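Local coordinates for Ras-associated and pleckstrin homology domains-containing protein 1 (Homo sapiens, PDB 4GN1) that mediates localized membrane signals through Ras-associating and PH domains, is implicated in regulating lamellipodial dynamics and targets EVL and VASP to the leading edge of the cell, at residues 241-244 with 245-249; 188-191 with 192-195. One frame throughout, in Å; residues are numbered along the deposited sequence.

Contact 1 of 2, residues 241-244 with 245-249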
ATOM      1  N   GLY A 241      -2.039  10.372  -4.742  1.00 22.43           N
ATOM      2  CA  GLY A 241      -2.471  11.756  -4.473  1.00 23.89           C
ATOM      3  C   GLY A 241      -3.936  11.950  -4.142  1.00 23.88           C
ATOM      4  O   GLY A 241      -4.538  11.104  -3.515  1.00 23.38           O
ATOM      5  N   LYS A 242      -4.512  13.067  -4.583  1.00 26.15           N
ATOM      6  CA  LYS A 242      -5.876  13.510  -4.196  1.00 26.99           C
ATOM      7  C   LYS A 242      -6.921  12.413  -4.358  1.00 26.06           C
ATOM      8  O   LYS A 242      -7.919  12.362  -3.625  1.00 26.09           O
ATOM      9  CB  LYS A 242      -6.272  14.771  -4.999  1.00 29.22           C
ATOM     10  CG  LYS A 242      -7.762  15.124  -4.988  1.00 29.84           C
ATOM     11  CD  LYS A 242      -8.024  16.568  -5.388  1.00 32.11           C
ATOM     12  CE  LYS A 242      -9.515  16.891  -5.317  1.00 33.10           C
ATOM     13  NZ  LYS A 242      -9.891  18.155  -6.028  1.00 34.28           N
ATOM     14  N   GLN A 243      -6.675  11.533  -5.324  1.00 25.46           N
ATOM     15  CA  GLN A 243      -7.526  10.382  -5.570  1.00 24.66           C
ATOM     16  C   GLN A 243      -7.752   9.518  -4.310  1.00 24.55           C
ATOM     17  O   GLN A 243      -8.860   9.000  -4.115  1.00 23.84           O
ATOM     18  CB  GLN A 243      -6.939   9.562  -6.723  1.00 24.69           C
ATOM     19  CG  GLN A 243      -7.713   8.298  -7.083  1.00 25.07           C
ATOM     20  CD  GLN A 243      -9.086   8.585  -7.659  1.00 24.74           C
ATOM     21  OE1 GLN A 243     -10.079   8.505  -6.956  1.00 26.00           O
ATOM     22  NE2 GLN A 243      -9.142   8.924  -8.925  1.00 24.29           N
ATOM     23  N   LEU A 244      -6.724   9.368  -3.453  1.00 24.86           N
ATOM     24  CA  LEU A 244      -6.910   8.697  -2.150  1.00 24.94           C
ATOM     25  C   LEU A 244      -8.012   9.365  -1.360  1.00 25.84           C
ATOM     26  O   LEU A 244      -8.931   8.682  -0.886  1.00 26.11           O
ATOM     27  CB  LEU A 244      -5.647   8.663  -1.289  1.00 25.07           C
ATOM     28  CG  LEU A 244      -4.519   7.686  -1.620  1.00 25.13           C
ATOM     29  CD1 LEU A 244      -3.423   7.756  -0.555  1.00 25.73           C
ATOM     30  CD2 LEU A 244      -5.034   6.255  -1.803  1.00 23.72           C
ATOM     31  N   TYR A 245      -7.932  10.697  -1.263  1.00 27.33           N
ATOM     32  CA  TYR A 245      -8.933  11.506  -0.564  1.00 28.87           C
ATOM     33  C   TYR A 245     -10.323  11.340  -1.118  1.00 28.09           C
ATOM     34  O   TYR A 245     -11.281  11.203  -0.364  1.00 27.82           O
ATOM     35  CB  TYR A 245      -8.563  12.995  -0.567  1.00 32.46           C
ATOM     36  CG  TYR A 245      -9.433  13.887   0.332  1.00 35.58           C
ATOM     37  CD1 TYR A 245      -9.716  13.532   1.661  1.00 35.92           C
ATOM     38  CD2 TYR A 245      -9.939  15.107  -0.139  1.00 38.52           C
ATOM     39  CE1 TYR A 245     -10.491  14.350   2.483  1.00 38.35           C
ATOM     40  CE2 TYR A 245     -10.701  15.938   0.680  1.00 40.88           C
ATOM     41  CZ  TYR A 245     -10.975  15.557   1.987  1.00 41.22           C
ATOM     42  OH  TYR A 245     -11.747  16.377   2.794  1.00 45.08           O
ATOM     43  N   MET A 246     -10.436  11.355  -2.438  1.00 28.15           N
ATOM     44  CA  MET A 246     -11.711  11.089  -3.078  1.00 29.04           C
ATOM     45  C   MET A 246     -12.238   9.689  -2.756  1.00 28.30           C
ATOM     46  O   MET A 246     -13.460   9.508  -2.606  1.00 29.45           O
ATOM     47  CB  MET A 246     -11.598  11.289  -4.580  1.00 30.12           C
ATOM     48  CG  MET A 246     -11.122  12.690  -4.961  1.00 32.78           C
ATOM     49  SD  MET A 246     -10.999  12.873  -6.749  1.00 34.98           S
ATOM     50  CE  MET A 246     -12.693  12.507  -7.256  1.00 34.26           C
ATOM     51  N   ASN A 247     -11.342   8.709  -2.632  1.00 25.98           N
ATOM     52  CA  ASN A 247     -11.782   7.362  -2.265  1.00 26.02           C
ATOM     53  C   ASN A 247     -12.397   7.360  -0.889  1.00 27.98           C
ATOM     54  O   ASN A 247     -13.469   6.782  -0.676  1.00 27.94           O
ATOM     55  CB  ASN A 247     -10.643   6.352  -2.324  1.00 22.99           C
ATOM     56  CG  ASN A 247     -10.167   6.103  -3.736  1.00 21.34           C
ATOM     57  OD1 ASN A 247     -10.777   6.556  -4.704  1.00 21.27           O
ATOM     58  ND2 ASN A 247      -9.074   5.379  -3.862  1.00 20.42           N
ATOM     59  N   TYR A 248     -11.714   8.032   0.036  1.00 30.42           N
ATOM     60  CA  TYR A 248     -12.151   8.112   1.428  1.00 32.26           C
ATOM     61  C   TYR A 248     -13.516   8.812   1.533  1.00 34.30           C
ATOM     62  O   TYR A 248     -14.451   8.262   2.111  1.00 33.99           O
ATOM     63  CB  TYR A 248     -11.062   8.785   2.279  1.00 33.31           C
ATOM     64  CG  TYR A 248     -11.465   9.079   3.711  1.00 34.95           C
ATOM     65  CD1 TYR A 248     -11.633   8.057   4.634  1.00 34.34           C
ATOM     66  CD2 TYR A 248     -11.675  10.396   4.138  1.00 38.43           C
ATOM     67  CE1 TYR A 248     -12.010   8.324   5.937  1.00 36.30           C
ATOM     68  CE2 TYR A 248     -12.054  10.680   5.446  1.00 38.94           C
ATOM     69  CZ  TYR A 248     -12.224   9.636   6.330  1.00 38.97           C
ATOM     70  OH  TYR A 248     -12.600   9.899   7.610  1.00 41.42           O
ATOM     71  N   GLN A 249     -13.629   9.997   0.930  1.00 37.94           N
ATOM     72  CA  GLN A 249     -14.879  10.762   0.907  1.00 42.14           C
ATOM     73  C   GLN A 249     -16.027   9.895   0.389  1.00 43.23           C
ATOM     74  O   GLN A 249     -17.110   9.890   0.969  1.00 45.71           O
ATOM     75  CB  GLN A 249     -14.751  12.015   0.028  1.00 44.93           C
ATOM     76  CG  GLN A 249     -13.768  13.082   0.489  1.00 47.50           C
ATOM     77  CD  GLN A 249     -14.397  14.178   1.342  1.00 52.96           C
ATOM     78  OE1 GLN A 249     -13.866  14.530   2.398  1.00 55.47           O
ATOM     79  NE2 GLN A 249     -15.520  14.733   0.887  1.00 53.63           N
TER

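Contact 2 of 2, residues 188-191 with 192-195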
ATOM      1  N   GLY A 188       4.976  -7.367   3.029  1.00 26.25           N
ATOM      2  CA  GLY A 188       5.539  -8.715   3.021  1.00 27.02           C
ATOM      3  C   GLY A 188       5.038  -9.486   4.223  1.00 28.67           C
ATOM      4  O   GLY A 188       4.816  -8.906   5.289  1.00 27.28           O
ATOM      5  N   GLN A 189       4.853 -10.795   4.040  1.00 30.36           N
ATOM      6  CA  GLN A 189       4.335 -11.672   5.095  1.00 31.73           C
ATOM      7  C   GLN A 189       5.407 -12.602   5.583  1.00 32.89           C
ATOM      8  O   GLN A 189       5.874 -13.465   4.819  1.00 33.72           O
ATOM      9  CB  GLN A 189       3.135 -12.498   4.598  1.00 33.31           C
ATOM     10  CG  GLN A 189       1.908 -11.662   4.262  1.00 34.70           C
ATOM     11  CD  GLN A 189       1.741 -10.519   5.256  1.00 38.20           C
ATOM     12  OE1 GLN A 189       1.673 -10.733   6.484  1.00 40.31           O
ATOM     13  NE2 GLN A 189       1.703  -9.289   4.735  1.00 38.46           N
ATOM     14  N   ASP A 190       5.801 -12.426   6.845  1.00 32.45           N
ATOM     15  CA  ASP A 190       6.742 -13.332   7.488  1.00 33.17           C
ATOM     16  C   ASP A 190       8.117 -13.314   6.794  1.00 33.10           C
ATOM     17  O   ASP A 190       8.744 -14.348   6.555  1.00 33.39           O
ATOM     18  CB  ASP A 190       6.158 -14.750   7.548  1.00 33.80           C
ATOM     19  CG  ASP A 190       7.000 -15.689   8.398  1.00 36.54           C
ATOM     20  OD1 ASP A 190       7.189 -16.851   7.977  1.00 37.49           O
ATOM     21  OD2 ASP A 190       7.505 -15.257   9.468  1.00 37.36           O
ATOM     22  N   TYR A 191       8.584 -12.116   6.478  1.00 32.33           N
ATOM     23  CA  TYR A 191       9.857 -11.944   5.791  1.00 32.71           C
ATOM     24  C   TYR A 191      11.040 -12.247   6.716  1.00 35.09           C
ATOM     25  O   TYR A 191      12.149 -12.563   6.253  1.00 35.75           O
ATOM     26  CB  TYR A 191       9.927 -10.546   5.146  1.00 30.62           C
ATOM     27  CG  TYR A 191       9.273 -10.486   3.775  1.00 28.10           C
ATOM     28  CD1 TYR A 191       8.458 -11.526   3.329  1.00 27.12           C
ATOM     29  CD2 TYR A 191       9.471  -9.389   2.925  1.00 27.00           C
ATOM     30  CE1 TYR A 191       7.882 -11.486   2.072  1.00 25.76           C
ATOM     31  CE2 TYR A 191       8.887  -9.326   1.678  1.00 25.36           C
ATOM     32  CZ  TYR A 191       8.095 -10.374   1.247  1.00 25.08           C
ATOM     33  OH  TYR A 191       7.507 -10.344   0.001  1.00 23.32           O
ATOM     34  N   ARG A 192      10.782 -12.141   8.019  1.00 36.36           N
ATOM     35  CA  ARG A 192      11.675 -12.632   9.062  1.00 39.12           C
ATOM     36  C   ARG A 192      12.298 -13.956   8.669  1.00 39.76           C
ATOM     37  O   ARG A 192      13.514 -14.105   8.656  1.00 40.71           O
ATOM     38  CB  ARG A 192      10.876 -12.840  10.344  1.00 41.09           C
ATOM     39  CG  ARG A 192      11.112 -11.786  11.407  1.00 42.91           C
ATOM     40  CD  ARG A 192      12.545 -11.856  11.880  1.00 45.96           C
ATOM     41  NE  ARG A 192      12.607 -11.753  13.332  1.00 49.16           N
ATOM     42  CZ  ARG A 192      13.726 -11.727  14.047  1.00 51.44           C
ATOM     43  NH1 ARG A 192      14.922 -11.793  13.464  1.00 53.01           N
ATOM     44  NH2 ARG A 192      13.639 -11.639  15.360  1.00 53.40           N
ATOM     45  N   ASN A 193      11.433 -14.909   8.342  1.00 39.29           N
ATOM     46  CA  ASN A 193      11.827 -16.241   7.926  1.00 40.69           C
ATOM     47  C   ASN A 193      12.225 -16.380   6.440  1.00 40.29           C
ATOM     48  O   ASN A 193      13.320 -16.853   6.134  1.00 41.81           O
ATOM     49  CB  ASN A 193      10.709 -17.217   8.267  1.00 40.74           C
ATOM     50  CG  ASN A 193      10.494 -17.365   9.755  1.00 42.19           C
ATOM     51  OD1 ASN A 193      11.437 -17.539  10.522  1.00 43.93           O
ATOM     52  ND2 ASN A 193       9.241 -17.320  10.172  1.00 42.04           N
ATOM     53  N   LYS A 194      11.340 -15.968   5.534  1.00 38.45           N
ATOM     54  CA  LYS A 194      11.536 -16.160   4.093  1.00 38.58           C
ATOM     55  C   LYS A 194      12.741 -15.409   3.503  1.00 39.23           C
ATOM     56  O   LYS A 194      13.399 -15.932   2.602  1.00 41.38           O
ATOM     57  CB  LYS A 194      10.237 -15.864   3.298  1.00 37.60           C
ATOM     58  CG  LYS A 194      10.399 -15.881   1.776  1.00 37.30           C
ATOM     59  CD  LYS A 194       9.099 -16.113   1.027  1.00 35.99           C
ATOM     60  CE  LYS A 194       9.366 -16.702  -0.357  1.00 36.46           C
ATOM     61  NZ  LYS A 194      10.266 -17.901  -0.333  1.00 38.80           N
ATOM     62  N   TYR A 195      13.041 -14.214   4.005  1.00 38.37           N
ATOM     63  CA  TYR A 195      14.175 -13.435   3.498  1.00 39.03           C
ATOM     64  C   TYR A 195      15.197 -13.055   4.559  1.00 40.14           C
ATOM     65  O   TYR A 195      16.106 -12.255   4.311  1.00 40.92           O
ATOM     66  CB  TYR A 195      13.687 -12.189   2.738  1.00 38.41           C
ATOM     67  CG  TYR A 195      13.022 -12.512   1.414  1.00 38.10           C
ATOM     68  CD1 TYR A 195      13.757 -13.067   0.359  1.00 39.32           C
ATOM     69  CD2 TYR A 195      11.654 -12.285   1.217  1.00 36.46           C
ATOM     70  CE1 TYR A 195      13.153 -13.377  -0.854  1.00 39.23           C
ATOM     71  CE2 TYR A 195      11.033 -12.594   0.003  1.00 36.11           C
ATOM     72  CZ  TYR A 195      11.788 -13.134  -1.030  1.00 37.61           C
ATOM     73  OH  TYR A 195      11.200 -13.450  -2.236  1.00 37.91           O
TER

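Contact 1 of 2, residues 241-244 with 245-249
K242 and M246 meet one turn apart on the outer side, near the start of the helix that follows G241, whose positive phi separates it from the helix ending at 240. M246 CG sits beside its own backbone N, anti to the carbonyl carbon (chi1 -57°), which places it 3.5 Å from K242 O and 4.1 Å from K242 CG. K242 itself runs out extended from CG onward, with NZ 5.5 Å from M246 SD. On the next flank the amide ends of Q243 and N247 come together, their planes 30° apart. Backbone bonds hold the first turns: M246 N to K242 O at 3.0 Å, N247 N to Q243 O at 2.9 Å and Y248 N to L244 O at 3.0 Å. L244 and Y245 both turn their side chains onto F95, and Y248 stacks its ring on F95 as well. Over one face of the Y245 ring lies Q249 CG, 3.9 Å above the centre. The chemistry thus splits the helix: the leucine side chain and the tyrosine rings make an apolar side against helix 93-96, while the lysine and methionine contact, made by aliphatic carbons, leaves the charged amine on the exposed side.

Contact 2 of 2, residues 188-191 with 192-195
Y195 points the edge of its ring into the face of Y191, a T-shaped pair in the PH domain, at the two ends of the short helix 191-194 that follows strand 184-188. The centroids are 5.0 Å apart and the planes stand at 83°. Y195 CD2 lies 3.7 Å above the centre of the Y191 ring, and G188 CA covers the opposite face at 3.5 Å, nearer the rim, so the ring is sandwiched and its tilt is fixed. This is the tight part: C202 and V204 also touch Y191, and Y195 N bonds to Y191 O at 2.9 Å. Y191 OH is satisfied by L56 O of the Ras-associating domain, so this ring bridges the two domains. ABL1 phosphorylates Y191, although the hydroxyl is unmodified here; in this buried setting, modification would probably require the surroundings to open.

The other side of the turn is looser. R192 and N193 are exposed, and the guanidinium of R192 leads away from residues 188-191. Within the turn, D190 supplies the polar bonds on this side: its backbone O accepts K194 N at 3.2 Å in a nearly straight bond. With CG anti to the backbone N (chi1 -171°), its carboxylate reaches N193: ND2 bonds OD1 at 3.0 Å through the syn lone pair, with OD1 in the amide plane, and adds a weak bond to OD2 at 2.8 Å.

Contact 2 comes first along the chain, and contact 1 opens some 46 residues later, after the strands that follow and helix 225-240. They sit on opposite sides of the chain's centre: their centres are about 31 Å apart and their nearest atoms about 18 Å, so neither touches the other. Both meet the chain around strand 58-61, by different residues. Contact 2 meets L56, Q57 and M58 of the Ras-associating domain, and contact 1 meets E63 and H65 just beyond strand 58-61, together with Y92 and F95. The PH-domain turn and the C-terminal helix both pack against earlier parts of the chain, among them residues of the Ras-associating region, consistent with RA and PH forming one compact unit.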